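Local coordinates for capsular polysaccharide biosynthesis protein (Burkholderia pseudomallei, PDB 4BQN) that binds coenzyme A and probably acts as an acetyltransferase in the biosynthesis of capsular polysaccharide, at residues Met98-Tyr103 against Glu155-Cys160; Ala147-Asp152 against Arg299-Thr304; Ile180-Phe185 against Ala204-Glu209. The protein carries 1 engineered substitution. All blocks are in the same frame, centred on the assembly; numbering follows the deposited sequence. Where two conformers were deposited one is given.

Contact 1: residues Met98-Tyr103 against Glu155-Cys160; sequences MHWEGY and EIESWC. With COA (coenzyme A), chain C.
Water 1 ties the loop 98-103 to the helix 155-160 at the adenine of coenzyme A: it donates to Cys160 O at 2.8 Å and to His99 O, and accepts a bond from N6A of the nucleotide. One water thus links the adenine amino group to a backbone carbonyl from each segment. His99 lies flat along the same adenine, one imidazole face over the purine with C4A 3.6 Å above its centre. The ring is held in that attitude by its own NE2, which donates to Glu101 OE2 (2.8 Å) in a nearly straight bond of 173°. The bond lies in the imidazole plane and uses the anti lone pair of the carboxylate. Glu101 runs toward the adenine on a chain extended beyond CG; its OE1 comes 3.6 Å from Trp159 CZ3, with carboxylate and indole planes 62° apart, and is salt-bridged to Arg299. Away from the ligand, Trp100 holds CG anti to the backbone N (chi1 -176°), which carries the indole alongside the helix, where Cys160 sits over one face. Cys160 CB makes a CH-pi contact 3.6 Å from the centroid of the six-membered ring, and SG follows over the same face. Gly102 brings its CA to 4.0 Å from Ile156 CG2, and water 2 donates to Glu157 OE2, also salt-bridged to Arg191, and weakly to Gly102 O. The chain from Arg299 through Glu101 to His99 implies that a second-shell charge pair sets the imidazole's rotation, with its face against the adenine.

Contact 2: residues Ala147-Asp152 against Arg299-Thr304; sequences ASLRID and RRWVRT
The indole of Trp301 has Arg299 CA over one face, 3.7 Å above the plane and offset toward the rim, and Leu149 CD2 approaches it obliquely, 4.2 Å from CD1. Beyond these segments the ring also meets Trp159 edge-to-face. The contact is helix-helix packing: the last turn of helix 142-151 lies against the first turn of helix 300-310, joining the C-terminal helix to the helical part of the fold, with the Trp301 side chain about 9 Å from the bound coenzyme A. Asp152, the first residue past the end of its helix, turns toward the partner. Its OD2 lies 3.7 Å from Trp301 CB, and its carboxylate plane stands 67° from the indole. CG of Trp301 is wedged between the backbone N and the carbonyl carbon (chi1 47°), which swings the ring away from Asp152 toward helix 153-167. The methyl CG2 of Thr304 faces both OD2 of Asp152 and OG of Ser148 from one side. No direct hydrogen bond crosses the pair; water does the polar work, although Ser148 OG also bonds to Arg308. Water 3 accepts from Ser148 OG at 2.7 Å and donates both to Asp152 OD2 at 2.7 Å and to Trp301 O at 2.9 Å.

Contact 3: residues Ile180-Phe185 against Ala204-Glu209; sequences ISVTDF and AALMRE
The backbones come nearest at Val182, the N-cap residue of helix 183-189, and Glu209 of helix 204-217, with CA atoms 7.5 Å apart. Phe185 and Glu209 bury the most surface here. The carbon chain of Glu209 covers one face of the phenyl ring: CG stands 3.6 Å above the centre of Phe185, only 3° off the ring normal, in a well-centred CH-pi contact. The bend of the glutamate at chi2 (66°) then lays its carboxylate almost flat over the rim, the two planes 17° apart, with OE1 3.6 Å from Phe185 CE1. OE2 is salt-bridged to Arg213, one turn further along the helix, whose side chain also touches Phe185 and Val182; the charged end is therefore held while the aliphatic part packs. Leu206 adds the apolar side of the interface. Its CD1 meets Phe185 CD2 at 3.9 Å and Val182 CG2 at the same distance, so one methyl touches both Val182 and Phe185. Val182 also presents CG1 to Glu209 CG, at 4.2 Å. Leu206 also touches Phe196, and Gln96 fixes the start of the shorter helix by accepting a bond from Val182 N. The arrangement is helix packing within the WcbI family region, in which the N-terminal turns of helices 183-189 and 204-217 pack together through an aromatic ring and the methylenes of a glutamate.

Overall arrangement
Contacts 1 and 2 touch directly through aromatic packing and salt bridges, among them Glu155 to Arg300, so the C-terminal helix is coupled to the coenzyme A pocket. Helix 153-167 serves contact 1 and helix 142-151, which precedes it in the chain, serves contact 2. Contact 3 meets contact 1 through Met98, which in one of its two conformers packs on Val182, Leu206 and Met207, but stays about 14 Å from contact 2 at the nearest atoms. Contacts 1 and 3 are centred about 11 and 12 Å from the chain centre, contact 2 about 21 Å; contacts 1 and 2 are buried, contact 3 partly so. Ligand stacking and sulfur-aromatic packing mark contact 1, water bridging contact 2, and apolar and CH-pi packing contact 3.

Contact 1: residues Met98-Tyr103 against Glu155-Cys160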
loop_
_atom_site.group_PDB
_atom_site.type_symbol
_atom_site.label_atom_id
_atom_site.label_comp_id
_atom_site.label_asym_id
_atom_site.label_seq_id
_atom_site.Cartn_x
_atom_site.Cartn_y
_atom_site.Cartn_z
ATOM N N MET A 98 -4.476 2.988 -0.323
ATOM C CA MET A 98 -4.758 1.609 -0.676
ATOM C C MET A 98 -3.780 0.671 0.041
ATOM O O MET A 98 -2.588 0.654 -0.261
ATOM C CB MET A 98 -4.674 1.442 -2.194
ATOM C CG MET A 98 -5.710 2.261 -2.925
ATOM S SD MET A 98 -5.437 2.383 -4.702
ATOM C CE MET A 98 -4.239 3.723 -4.755
ATOM N N HIS A 99 -4.298 -0.130 0.963
ATOM C CA HIS A 99 -3.513 -1.073 1.746
ATOM C C HIS A 99 -4.338 -2.350 1.818
ATOM O O HIS A 99 -5.546 -2.303 2.088
ATOM C CB HIS A 99 -3.209 -0.469 3.118
ATOM C CG HIS A 99 -2.469 -1.368 4.054
ATOM N ND1 HIS A 99 -1.204 -1.075 4.524
ATOM C CD2 HIS A 99 -2.836 -2.526 4.656
ATOM C CE1 HIS A 99 -0.829 -2.015 5.373
ATOM N NE2 HIS A 99 -1.798 -2.911 5.466
ATOM N N TRP A 100 -3.701 -3.480 1.542
ATOM C CA TRP A 100 -4.417 -4.750 1.459
ATOM C C TRP A 100 -3.439 -5.875 1.717
ATOM O O TRP A 100 -2.519 -6.082 0.921
ATOM C CB TRP A 100 -5.019 -4.895 0.059
ATOM C CG TRP A 100 -5.860 -6.103 -0.138
ATOM C CD1 TRP A 100 -5.482 -7.306 -0.687
ATOM C CD2 TRP A 100 -7.263 -6.211 0.148
ATOM N NE1 TRP A 100 -6.566 -8.162 -0.735
ATOM C CE2 TRP A 100 -7.665 -7.520 -0.220
ATOM C CE3 TRP A 100 -8.218 -5.337 0.694
ATOM C CZ2 TRP A 100 -8.981 -7.961 -0.082
ATOM C CZ3 TRP A 100 -9.527 -5.774 0.829
ATOM C CH2 TRP A 100 -9.893 -7.081 0.457
ATOM N N GLU A 101 -3.642 -6.609 2.809
ATOM C CA GLU A 101 -2.734 -7.696 3.223
ATOM C C GLU A 101 -3.185 -9.063 2.704
ATOM O O GLU A 101 -2.581 -10.074 3.025
ATOM C CB GLU A 101 -2.575 -7.705 4.752
ATOM C CG GLU A 101 -1.921 -6.430 5.238
ATOM C CD GLU A 101 -1.914 -6.295 6.734
ATOM O OE1 GLU A 101 -1.949 -7.331 7.428
ATOM O OE2 GLU A 101 -1.878 -5.143 7.198
ATOM N N GLY A 102 -4.244 -9.099 1.896
ATOM C CA GLY A 102 -4.847 -10.375 1.557
ATOM C C GLY A 102 -3.988 -11.305 0.728
ATOM O O GLY A 102 -4.148 -12.513 0.818
ATOM N N TYR A 103 -3.057 -10.785 -0.066
ATOM C CA TYR A 103 -2.172 -11.693 -0.805
ATOM C C TYR A 103 -1.039 -12.229 0.052
ATOM O O TYR A 103 -0.573 -13.358 -0.161
ATOM C CB TYR A 103 -1.557 -11.005 -2.014
ATOM C CG TYR A 103 -2.580 -10.521 -2.998
ATOM C CD1 TYR A 103 -3.256 -11.412 -3.830
ATOM C CD2 TYR A 103 -2.853 -9.156 -3.131
ATOM C CE1 TYR A 103 -4.209 -10.960 -4.741
ATOM C CE2 TYR A 103 -3.797 -8.697 -4.032
ATOM C CZ TYR A 103 -4.455 -9.593 -4.845
ATOM O OH TYR A 103 -5.370 -9.107 -5.739
ATOM N N GLU A 155 -11.764 -14.889 6.506
ATOM C CA GLU A 155 -11.540 -14.061 7.695
ATOM C C GLU A 155 -10.528 -12.959 7.364
ATOM O O GLU A 155 -10.700 -11.800 7.751
ATOM C CB GLU A 155 -11.034 -14.910 8.858
ATOM C CG GLU A 155 -10.675 -14.113 10.110
ATOM C CD GLU A 155 -10.164 -14.973 11.246
ATOM O OE1 GLU A 155 -10.075 -16.208 11.085
ATOM O OE2 GLU A 155 -9.864 -14.403 12.313
ATOM N N ILE A 156 -9.451 -13.335 6.676
ATOM C CA ILE A 156 -8.427 -12.370 6.279
ATOM C C ILE A 156 -9.044 -11.280 5.416
ATOM O O ILE A 156 -8.855 -10.098 5.689
ATOM C CB ILE A 156 -7.267 -13.065 5.551
ATOM C CG1 ILE A 156 -6.499 -13.975 6.525
ATOM C CG2 ILE A 156 -6.327 -12.031 4.939
ATOM C CD1 ILE A 156 -5.634 -15.025 5.839
ATOM N N GLU A 157 -9.789 -11.678 4.378
ATOM C CA GLU A 157 -10.375 -10.710 3.450
ATOM C C GLU A 157 -11.379 -9.803 4.144
ATOM O O GLU A 157 -11.409 -8.599 3.876
ATOM C CB GLU A 157 -11.016 -11.385 2.263
ATOM C CG GLU A 157 -9.970 -11.965 1.341
ATOM C CD GLU A 157 -10.536 -12.584 0.090
ATOM O OE1 GLU A 157 -11.778 -12.629 -0.059
ATOM O OE2 GLU A 157 -9.730 -13.046 -0.742
ATOM N N SER A 158 -12.197 -10.370 5.033
ATOM C CA SER A 158 -13.183 -9.568 5.778
ATOM C C SER A 158 -12.488 -8.473 6.588
ATOM O O SER A 158 -12.940 -7.327 6.598
ATOM C CB SER A 158 -14.058 -10.443 6.686
ATOM O OG SER A 158 -15.036 -9.659 7.353
ATOM N N TRP A 159 -11.380 -8.821 7.242
ATOM C CA TRP A 159 -10.629 -7.858 8.023
ATOM C C TRP A 159 -10.018 -6.793 7.107
ATOM O O TRP A 159 -10.066 -5.597 7.420
ATOM C CB TRP A 159 -9.562 -8.559 8.858
ATOM C CG TRP A 159 -8.733 -7.640 9.660
ATOM C CD1 TRP A 159 -9.011 -7.152 10.910
ATOM C CD2 TRP A 159 -7.451 -7.106 9.291
ATOM N NE1 TRP A 159 -7.988 -6.326 11.328
ATOM C CE2 TRP A 159 -7.016 -6.290 10.358
ATOM C CE3 TRP A 159 -6.632 -7.244 8.162
ATOM C CZ2 TRP A 159 -5.787 -5.605 10.332
ATOM C CZ3 TRP A 159 -5.405 -6.565 8.135
ATOM C CH2 TRP A 159 -5.003 -5.749 9.213
ATOM N N CYS A 160 -9.436 -7.216 5.980
ATOM C CA CYS A 160 -8.861 -6.253 5.042
ATOM C C CYS A 160 -9.898 -5.244 4.546
ATOM O O CYS A 160 -9.609 -4.047 4.454
ATOM C CB CYS A 160 -8.221 -6.957 3.843
ATOM S SG CYS A 160 -6.754 -7.933 4.259
HETATM N N1A COA C . -4.975 -2.020 7.067
HETATM C C2A COA C . -4.007 -2.192 8.002
HETATM N N3A COA C . -3.073 -1.259 8.258
HETATM C C4A COA C . -3.109 -0.083 7.591
HETATM C C5A COA C . -4.129 0.170 6.581
HETATM C C6A COA C . -5.099 -0.891 6.340
HETATM N N6A COA C . -6.064 -0.725 5.412
HETATM N N7A COA C . -3.927 1.407 6.072
HETATM C C8A COA C . -2.853 1.918 6.725
HETATM N N9A COA C . -2.358 1.018 7.604
HETATM C C1B COA C . -1.242 1.182 8.543
HETATM C C2B COA C . -0.089 2.039 8.049
HETATM O O2B COA C . 0.839 1.247 7.307
HETATM C C3B COA C . 0.459 2.531 9.379
HETATM O O3B COA C . 1.199 1.439 9.956
HETATM P P3B COA C . 2.170 1.629 11.224
HETATM O O7A COA C . 2.845 0.286 11.345
HETATM O O8A COA C . 3.109 2.733 10.816
HETATM O O9A COA C . 1.281 1.985 12.392
HETATM C C4B COA C . -0.802 2.752 10.213
HETATM O O4B COA C . -1.802 1.905 9.643
HETATM C C5B COA C . -1.296 4.199 10.235
HETATM O O5B COA C . -1.481 4.601 8.883
HETATM P P1A COA C . -2.776 5.383 8.403
HETATM O O1A COA C . -2.671 5.482 6.909
HETATM O O2A COA C . -4.018 4.763 8.971
HETATM O O3A COA C . -2.693 6.840 9.057
HETATM P P2A COA C . -1.631 8.052 9.023
HETATM O O4A COA C . -1.083 8.202 10.420
HETATM O O5A COA C . -2.378 9.216 8.433
HETATM O O6A COA C . -0.441 7.605 8.065
HETATM C CBP COA C . 0.839 7.034 6.119
HETATM C CCP COA C . -0.424 7.726 6.628
HETATM C CDP COA C . 0.912 7.122 4.599
HETATM C CEP COA C . 2.039 7.791 6.662
HETATM C CAP COA C . 0.806 5.563 6.610
HETATM O OAP COA C . -0.216 4.843 5.917
HETATM C C9P COA C . 2.093 4.757 6.526
HETATM O O9P COA C . 2.929 4.833 7.418
HETATM N N8P COA C . 2.254 3.923 5.493
HETATM C C7P COA C . 3.423 3.063 5.365
HETATM C C6P COA C . 4.697 3.769 4.935
HETATM C C5P COA C . 4.465 4.373 3.576
HETATM O O5P COA C . 4.042 5.513 3.454
HETATM N N4P COA C . 4.748 3.587 2.555
HETATM C C3P COA C . 4.573 4.022 1.198
HETATM C C2P COA C . 3.645 3.073 0.477
HETATM S S1P COA C . 2.991 3.913 -0.910
HETATM O O HOH W 1 -6.986 -3.248 4.206
HETATM O O HOH W 2 -7.118 -12.655 -0.197
#

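Contact 2: residues Ala147-Asp152 against Arg299-Thr304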
loop_
_atom_site.group_PDB
_atom_site.type_symbol
_atom_site.label_atom_id
_atom_site.label_comp_id
_atom_site.label_asym_id
_atom_site.label_seq_id
_atom_site.Cartn_x
_atom_site.Cartn_y
_atom_site.Cartn_z
ATOM N N ALA A 147 -1.542 -23.612 4.237
ATOM C CA ALA A 147 -2.801 -24.330 4.425
ATOM C C ALA A 147 -3.648 -23.650 5.490
ATOM O O ALA A 147 -4.859 -23.527 5.337
ATOM C CB ALA A 147 -2.531 -25.789 4.785
ATOM N N SER A 148 -3.010 -23.174 6.557
ATOM C CA SER A 148 -3.728 -22.446 7.604
ATOM C C SER A 148 -4.323 -21.149 7.063
ATOM O O SER A 148 -5.492 -20.842 7.287
ATOM C CB SER A 148 -2.791 -22.133 8.769
ATOM O OG SER A 148 -3.512 -21.511 9.821
ATOM N N LEU A 149 -3.509 -20.382 6.339
ATOM C CA LEU A 149 -3.986 -19.146 5.732
ATOM C C LEU A 149 -5.137 -19.416 4.768
ATOM O O LEU A 149 -6.098 -18.644 4.719
ATOM C CB LEU A 149 -2.839 -18.434 5.019
ATOM C CG LEU A 149 -1.673 -17.999 5.907
ATOM C CD1 LEU A 149 -0.540 -17.431 5.054
ATOM C CD2 LEU A 149 -2.121 -16.989 6.955
ATOM N N ARG A 150 -5.052 -20.514 4.014
ATOM C CA ARG A 150 -6.119 -20.850 3.068
ATOM C C ARG A 150 -7.425 -21.120 3.809
ATOM O O ARG A 150 -8.490 -20.628 3.402
ATOM C CB ARG A 150 -5.743 -22.037 2.178
ATOM C CG ARG A 150 -6.898 -22.503 1.311
ATOM C CD ARG A 150 -6.348 -23.270 0.132
ATOM N NE ARG A 150 -7.377 -23.540 -0.862
ATOM C CZ ARG A 150 -7.126 -23.869 -2.129
ATOM N NH1 ARG A 150 -5.879 -23.964 -2.573
ATOM N NH2 ARG A 150 -8.127 -24.100 -2.962
ATOM N N ILE A 151 -7.361 -21.884 4.889
ATOM C CA ILE A 151 -8.544 -22.116 5.712
ATOM C C ILE A 151 -9.132 -20.787 6.201
ATOM O O ILE A 151 -10.363 -20.633 6.283
ATOM C CB ILE A 151 -8.219 -23.062 6.890
ATOM C CG1 ILE A 151 -7.982 -24.483 6.349
ATOM C CG2 ILE A 151 -9.315 -23.057 7.950
ATOM C CD1 ILE A 151 -7.254 -25.413 7.299
ATOM N N ASP A 152 -8.259 -19.811 6.459
ATOM C CA ASP A 152 -8.678 -18.527 7.014
ATOM C C ASP A 152 -8.876 -17.421 5.979
ATOM O O ASP A 152 -9.010 -16.260 6.368
ATOM C CB ASP A 152 -7.660 -18.067 8.064
ATOM C CG ASP A 152 -7.670 -18.939 9.304
ATOM O OD1 ASP A 152 -8.670 -19.669 9.516
ATOM O OD2 ASP A 152 -6.677 -18.902 10.071
ATOM N N ARG A 299 -4.773 -9.510 14.147
ATOM C CA ARG A 299 -4.664 -10.401 12.987
ATOM C C ARG A 299 -4.627 -11.847 13.473
ATOM O O ARG A 299 -3.558 -12.456 13.557
ATOM C CB ARG A 299 -3.412 -10.068 12.160
ATOM C CG ARG A 299 -3.395 -8.650 11.583
ATOM C CD ARG A 299 -2.091 -8.394 10.847
ATOM N NE ARG A 299 -2.019 -7.095 10.166
ATOM C CZ ARG A 299 -1.681 -5.947 10.748
ATOM N NH1 ARG A 299 -1.424 -5.886 12.055
ATOM N NH2 ARG A 299 -1.614 -4.846 10.016
ATOM N N ARG A 300 -5.801 -12.380 13.818
ATOM C CA ARG A 300 -5.912 -13.691 14.468
ATOM C C ARG A 300 -5.210 -14.801 13.691
ATOM O O ARG A 300 -4.634 -15.730 14.280
ATOM C CB ARG A 300 -7.401 -14.045 14.655
ATOM C CG ARG A 300 -7.682 -15.209 15.592
ATOM C CD ARG A 300 -9.174 -15.370 15.848
ATOM N NE ARG A 300 -9.850 -15.854 14.646
ATOM C CZ ARG A 300 -10.823 -16.762 14.649
ATOM N NH1 ARG A 300 -11.245 -17.295 15.793
ATOM N NH2 ARG A 300 -11.370 -17.144 13.503
ATOM N N TRP A 301 -5.269 -14.710 12.368
ATOM C CA TRP A 301 -4.742 -15.764 11.493
ATOM C C TRP A 301 -3.230 -15.919 11.601
ATOM O O TRP A 301 -2.705 -16.982 11.290
ATOM C CB TRP A 301 -5.122 -15.528 10.028
ATOM C CG TRP A 301 -4.869 -14.111 9.601
ATOM C CD1 TRP A 301 -3.774 -13.626 8.958
ATOM C CD2 TRP A 301 -5.745 -12.999 9.810
ATOM N NE1 TRP A 301 -3.905 -12.261 8.758
ATOM C CE2 TRP A 301 -5.111 -11.855 9.274
ATOM C CE3 TRP A 301 -7.005 -12.860 10.418
ATOM C CZ2 TRP A 301 -5.704 -10.583 9.310
ATOM C CZ3 TRP A 301 -7.583 -11.603 10.463
ATOM C CH2 TRP A 301 -6.928 -10.479 9.920
ATOM N N VAL A 302 -2.521 -14.872 12.031
ATOM C CA VAL A 302 -1.078 -14.944 12.189
ATOM C C VAL A 302 -0.685 -15.903 13.337
ATOM O O VAL A 302 0.111 -16.825 13.159
ATOM C CB VAL A 302 -0.506 -13.530 12.410
ATOM C CG1 VAL A 302 0.988 -13.595 12.608
ATOM C CG2 VAL A 302 -0.832 -12.633 11.221
ATOM N N ARG A 303 -1.252 -15.688 14.530
ATOM C CA ARG A 303 -0.957 -16.624 15.633
ATOM C C ARG A 303 -1.513 -18.014 15.348
ATOM O O ARG A 303 -0.920 -19.012 15.747
ATOM C CB ARG A 303 -1.446 -16.137 16.998
ATOM C CG ARG A 303 -0.547 -15.095 17.646
ATOM C CD ARG A 303 -0.942 -14.820 19.090
ATOM N NE ARG A 303 -0.458 -13.509 19.534
ATOM C CZ ARG A 303 0.765 -13.273 19.999
ATOM N NH1 ARG A 303 1.656 -14.264 20.085
ATOM N NH2 ARG A 303 1.100 -12.043 20.366
ATOM N N THR A 304 -2.651 -18.079 14.653
ATOM C CA THR A 304 -3.235 -19.363 14.291
ATOM C C THR A 304 -2.306 -20.151 13.371
ATOM O O THR A 304 -2.100 -21.351 13.586
ATOM C CB THR A 304 -4.612 -19.176 13.641
ATOM O OG1 THR A 304 -5.512 -18.677 14.630
ATOM C CG2 THR A 304 -5.157 -20.490 13.096
HETATM O O HOH W 3 -4.031 -18.902 9.530
HETATM O O HOH W 4 -7.609 -17.514 12.248
#

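Contact 3: residues Ile180-Phe185 against Ala204-Glu209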
loop_
_atom_site.group_PDB
_atom_site.type_symbol
_atom_site.label_atom_id
_atom_site.label_comp_id
_atom_site.label_asym_id
_atom_site.label_seq_id
_atom_site.Cartn_x
_atom_site.Cartn_y
_atom_site.Cartn_z
ATOM N N ILE A 180 -12.856 9.417 -2.703
ATOM C CA ILE A 180 -12.632 8.536 -3.848
ATOM C C ILE A 180 -12.009 7.238 -3.344
ATOM O O ILE A 180 -10.914 7.262 -2.786
ATOM C CB ILE A 180 -11.702 9.210 -4.880
ATOM C CG1 ILE A 180 -12.331 10.507 -5.429
ATOM C CG2 ILE A 180 -11.395 8.261 -6.027
ATOM C CD1 ILE A 180 -11.314 11.531 -5.902
ATOM N N SER A 181 -12.713 6.116 -3.527
ATOM C CA SER A 181 -12.266 4.802 -3.045
ATOM C C SER A 181 -12.568 3.673 -4.028
ATOM O O SER A 181 -13.411 3.814 -4.919
ATOM C CB SER A 181 -12.922 4.462 -1.710
ATOM O OG SER A 181 -12.593 5.399 -0.705
ATOM N N VAL A 182 -11.890 2.546 -3.832
ATOM C CA VAL A 182 -12.052 1.364 -4.681
ATOM C C VAL A 182 -12.227 0.086 -3.854
ATOM O O VAL A 182 -11.899 -1.002 -4.313
ATOM C CB VAL A 182 -10.877 1.178 -5.673
ATOM C CG1 VAL A 182 -10.956 2.194 -6.796
ATOM C CG2 VAL A 182 -9.524 1.267 -4.967
ATOM N N THR A 183 -12.806 0.213 -2.665
ATOM C CA THR A 183 -12.948 -0.922 -1.745
ATOM C C THR A 183 -13.729 -2.102 -2.353
ATOM O O THR A 183 -13.278 -3.255 -2.268
ATOM C CB THR A 183 -13.601 -0.484 -0.425
ATOM O OG1 THR A 183 -12.854 0.619 0.112
ATOM C CG2 THR A 183 -13.613 -1.641 0.585
ATOM N N ASP A 184 -14.886 -1.821 -2.961
ATOM C CA ASP A 184 -15.715 -2.895 -3.519
ATOM C C ASP A 184 -14.999 -3.575 -4.678
ATOM O O ASP A 184 -15.061 -4.794 -4.826
ATOM C CB ASP A 184 -17.079 -2.346 -3.979
ATOM C CG ASP A 184 -17.882 -1.728 -2.845
ATOM O OD1 ASP A 184 -17.825 -2.244 -1.708
ATOM O OD2 ASP A 184 -18.582 -0.721 -3.093
ATOM N N PHE A 185 -14.306 -2.780 -5.483
ATOM C CA PHE A 185 -13.509 -3.301 -6.576
ATOM C C PHE A 185 -12.428 -4.258 -6.074
ATOM O O PHE A 185 -12.246 -5.345 -6.613
ATOM C CB PHE A 185 -12.874 -2.145 -7.369
ATOM C CG PHE A 185 -12.016 -2.601 -8.503
ATOM C CD1 PHE A 185 -12.583 -2.983 -9.714
ATOM C CD2 PHE A 185 -10.627 -2.710 -8.342
ATOM C CE1 PHE A 185 -11.789 -3.422 -10.761
ATOM C CE2 PHE A 185 -9.826 -3.157 -9.386
ATOM C CZ PHE A 185 -10.413 -3.517 -10.592
ATOM N N ALA A 204 -0.500 -2.028 -11.619
ATOM C CA ALA A 204 -1.062 -1.201 -12.686
ATOM C C ALA A 204 -2.581 -1.234 -12.767
ATOM O O ALA A 204 -3.217 -0.189 -12.933
ATOM C CB ALA A 204 -0.487 -1.608 -14.029
ATOM N N ALA A 205 -3.156 -2.433 -12.698
ATOM C CA ALA A 205 -4.609 -2.567 -12.856
ATOM C C ALA A 205 -5.332 -1.759 -11.778
ATOM O O ALA A 205 -6.324 -1.070 -12.048
ATOM C CB ALA A 205 -5.009 -4.031 -12.780
ATOM N N LEU A 206 -4.847 -1.837 -10.545
ATOM C CA LEU A 206 -5.468 -1.084 -9.460
ATOM C C LEU A 206 -5.205 0.430 -9.571
ATOM O O LEU A 206 -6.106 1.233 -9.298
ATOM C CB LEU A 206 -5.079 -1.632 -8.087
ATOM C CG LEU A 206 -5.835 -0.991 -6.911
ATOM C CD1 LEU A 206 -7.346 -1.123 -7.080
ATOM C CD2 LEU A 206 -5.369 -1.600 -5.606
ATOM N N MET A 207 -3.994 0.819 -9.981
ATOM C CA MET A 207 -3.717 2.230 -10.207
ATOM C C MET A 207 -4.618 2.806 -11.296
ATOM O O MET A 207 -5.081 3.943 -11.164
ATOM C CB MET A 207 -2.239 2.445 -10.568
ATOM C CG MET A 207 -1.272 2.223 -9.400
ATOM S SD MET A 207 -1.637 3.138 -7.888
ATOM C CE MET A 207 -1.692 4.821 -8.513
ATOM N N ARG A 208 -4.847 2.053 -12.375
ATOM C CA ARG A 208 -5.779 2.515 -13.409
ATOM C C ARG A 208 -7.170 2.692 -12.820
ATOM O O ARG A 208 -7.863 3.669 -13.120
ATOM C CB ARG A 208 -5.831 1.560 -14.586
ATOM C CG ARG A 208 -4.561 1.562 -15.420
ATOM C CD ARG A 208 -4.780 0.829 -16.729
ATOM N NE ARG A 208 -5.121 -0.582 -16.567
ATOM C CZ ARG A 208 -4.239 -1.584 -16.555
ATOM N NH1 ARG A 208 -2.927 -1.344 -16.625
ATOM N NH2 ARG A 208 -4.666 -2.837 -16.435
ATOM N N GLU A 209 -7.597 1.737 -11.996
ATOM C CA GLU A 209 -8.948 1.799 -11.447
ATOM C C GLU A 209 -9.144 3.038 -10.569
ATOM O O GLU A 209 -10.141 3.758 -10.718
ATOM C CB GLU A 209 -9.315 0.522 -10.677
ATOM C CG GLU A 209 -10.819 0.350 -10.532
ATOM C CD GLU A 209 -11.520 0.122 -11.866
ATOM O OE1 GLU A 209 -10.928 -0.505 -12.778
ATOM O OE2 GLU A 209 -12.671 0.583 -12.021
#